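Local coordinates for protein putative lipase (Bacteroides thetaiotaomicron VPI-5482, PDB 3BZW) that is probably a lipase or acylhydrolase of the GDSL (SGNH hydrolase) family, possibly with lysophospholipase activity, at residues I163-P168 with W209-I214. Numbering follows the deposited sequence.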
loop_
_atom_site.group_PDB
_atom_site.type_symbol
_atom_site.label_atom_id
_atom_site.label_comp_id
_atom_site.label_asym_id
_atom_site.label_seq_id
_atom_site.Cartn_x
_atom_site.Cartn_y
_atom_site.Cartn_z
ATOM N N ILE A 163 12.103 -6.344 36.342
ATOM C CA ILE A 163 10.837 -5.612 36.369
ATOM C C ILE A 163 10.121 -5.843 35.040
ATOM O O ILE A 163 10.674 -5.572 33.972
ATOM C CB ILE A 163 11.066 -4.097 36.565
ATOM C CG1 ILE A 163 11.972 -3.857 37.777
ATOM C CG2 ILE A 163 9.731 -3.396 36.771
ATOM C CD1 ILE A 163 12.377 -2.399 37.959
ATOM N N VAL A 164 8.887 -6.333 35.107
ATOM C CA VAL A 164 8.136 -6.644 33.895
ATOM C C VAL A 164 6.784 -5.939 33.832
ATOM O O VAL A 164 6.085 -5.833 34.841
ATOM C CB VAL A 164 7.901 -8.166 33.801
ATOM C CG1 VAL A 164 7.388 -8.537 32.413
ATOM C CG2 VAL A 164 9.189 -8.909 34.131
ATOM N N LEU A 165 6.423 -5.462 32.642
ATOM C CA LEU A 165 5.145 -4.784 32.449
ATOM C C LEU A 165 4.147 -5.728 31.788
ATOM O O LEU A 165 4.510 -6.504 30.907
ATOM C CB LEU A 165 5.311 -3.559 31.546
ATOM C CG LEU A 165 6.363 -2.519 31.924
ATOM C CD1 LEU A 165 6.266 -1.341 30.964
ATOM C CD2 LEU A 165 6.144 -2.068 33.360
ATOM N N LEU A 166 2.891 -5.652 32.216
ATOM C CA LEU A 166 1.838 -6.479 31.639
ATOM C C LEU A 166 0.814 -5.539 31.009
ATOM O O LEU A 166 0.417 -4.546 31.622
ATOM C CB LEU A 166 1.149 -7.320 32.719
ATOM C CG LEU A 166 2.001 -8.230 33.608
ATOM C CD1 LEU A 166 1.083 -9.006 34.550
ATOM C CD2 LEU A 166 2.816 -9.181 32.758
ATOM N N THR A 167 0.390 -5.848 29.789
ATOM C CA THR A 167 -0.600 -5.019 29.120
ATOM C C THR A 167 -1.990 -5.303 29.688
ATOM O O THR A 167 -2.282 -6.417 30.127
ATOM C CB THR A 167 -0.627 -5.268 27.590
ATOM O OG1 THR A 167 -0.733 -6.672 27.326
ATOM C CG2 THR A 167 0.638 -4.717 26.938
ATOM N N PRO A 168 -2.865 -4.288 29.689
ATOM C CA PRO A 168 -4.236 -4.402 30.198
ATOM C C PRO A 168 -5.038 -5.460 29.436
ATOM O O PRO A 168 -4.797 -5.698 28.249
ATOM C CB PRO A 168 -4.799 -2.998 29.990
ATOM C CG PRO A 168 -3.576 -2.117 30.080
ATOM C CD PRO A 168 -2.564 -2.906 29.284
ATOM N N TRP A 209 12.080 2.376 26.852
ATOM C CA TRP A 209 12.751 2.382 28.151
ATOM C C TRP A 209 13.678 1.210 28.466
ATOM O O TRP A 209 14.434 1.262 29.441
ATOM C CB TRP A 209 11.712 2.517 29.268
ATOM C CG TRP A 209 11.152 3.896 29.364
ATOM C CD1 TRP A 209 9.988 4.355 28.817
ATOM C CD2 TRP A 209 11.778 5.023 29.985
ATOM N NE1 TRP A 209 9.851 5.702 29.058
ATOM C CE2 TRP A 209 10.939 6.138 29.772
ATOM C CE3 TRP A 209 12.973 5.200 30.698
ATOM C CZ2 TRP A 209 11.256 7.416 30.248
ATOM C CZ3 TRP A 209 13.288 6.469 31.170
ATOM C CH2 TRP A 209 12.430 7.562 30.942
ATOM N N GLY A 210 13.633 0.165 27.647
ATOM C CA GLY A 210 14.476 -0.989 27.902
ATOM C C GLY A 210 13.900 -1.807 29.043
ATOM O O GLY A 210 14.490 -1.916 30.113
ATOM N N ILE A 211 12.732 -2.387 28.817
ATOM C CA ILE A 211 12.087 -3.174 29.850
ATOM C C ILE A 211 11.231 -4.246 29.189
ATOM O O ILE A 211 10.591 -3.996 28.168
ATOM C CB ILE A 211 11.222 -2.254 30.756
ATOM C CG1 ILE A 211 10.737 -3.019 31.984
ATOM C CG2 ILE A 211 10.030 -1.699 29.967
ATOM C CD1 ILE A 211 10.095 -2.117 33.044
ATOM N N PRO A 212 11.227 -5.466 29.750
ATOM C CA PRO A 212 10.414 -6.518 29.136
ATOM C C PRO A 212 8.920 -6.288 29.332
ATOM O O PRO A 212 8.485 -5.770 30.359
ATOM C CB PRO A 212 10.910 -7.788 29.829
ATOM C CG PRO A 212 11.309 -7.293 31.190
ATOM C CD PRO A 212 12.019 -5.996 30.874
ATOM N N VAL A 213 8.142 -6.665 28.327
ATOM C CA VAL A 213 6.698 -6.514 28.391
ATOM C C VAL A 213 6.051 -7.823 27.970
ATOM O O VAL A 213 6.420 -8.394 26.949
ATOM C CB VAL A 213 6.199 -5.399 27.438
ATOM C CG1 VAL A 213 4.666 -5.318 27.481
ATOM C CG2 VAL A 213 6.817 -4.061 27.825
ATOM N N ILE A 214 5.114 -8.308 28.777
ATOM C CA ILE A 214 4.376 -9.520 28.456
ATOM C C ILE A 214 3.027 -8.998 27.961
ATOM O O ILE A 214 2.311 -8.317 28.694
ATOM C CB ILE A 214 4.187 -10.418 29.702
ATOM C CG1 ILE A 214 5.543 -10.993 30.126
ATOM C CG2 ILE A 214 3.202 -11.549 29.399
ATOM C CD1 ILE A 214 5.475 -11.914 31.321
#
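The carbonyl oxygen of Leu165 takes the amide of Ile214 at 2.9 Å (N to O), almost in line with its own C=O bond, and also receives a CA-H...O contact from Val213 (CA to O, 3.3 Å). From the same edge of the strand, Leu165 N donates to Pro212 O over 3.1 Å, nearly straight at 175°, although the donor is tilted somewhat from the carbonyl plane. Leu165 thus bonds through both its amide and its carbonyl to the residues flanking Val213, the usual parallel pairing. A weak third bond, Thr167 N to Ile214 O, closes the series as segment 163-168 runs out of its strand at Thr167, while the Thr167 hydroxyl turns to Asp215. Here the short strand 213-214 is added along strand 162-166 at the border of the five-stranded parallel sheet, order 2-1-3-4-5 within the chain, at the core of the SGNH hydrolase fold; helix 195-210 leads into it. Leu165 and Val213 point to the same face of the sheet, and Ile211, from the loop ahead of strand 213-214, packs against Leu165 there; its CG1, anti to the backbone N (chi1 -170°), carries CD1 to within 3.9 Å of Leu165 CG, and Leu165 CD1 meets Ile211 CG2. Cutting Leu165 back to an alanine here is likely to open a gap between Ile211 and helices 143-157 and 195-210, leaving Ile151 and Ile202 without their shared neighbour. On the opposite face Leu166 and Ile214 lie side by side, Leu166 CD2 resting 3.6 Å from Ile214 CB, and Val164 CG1 packs against Ile214 CG1 at 3.8 Å.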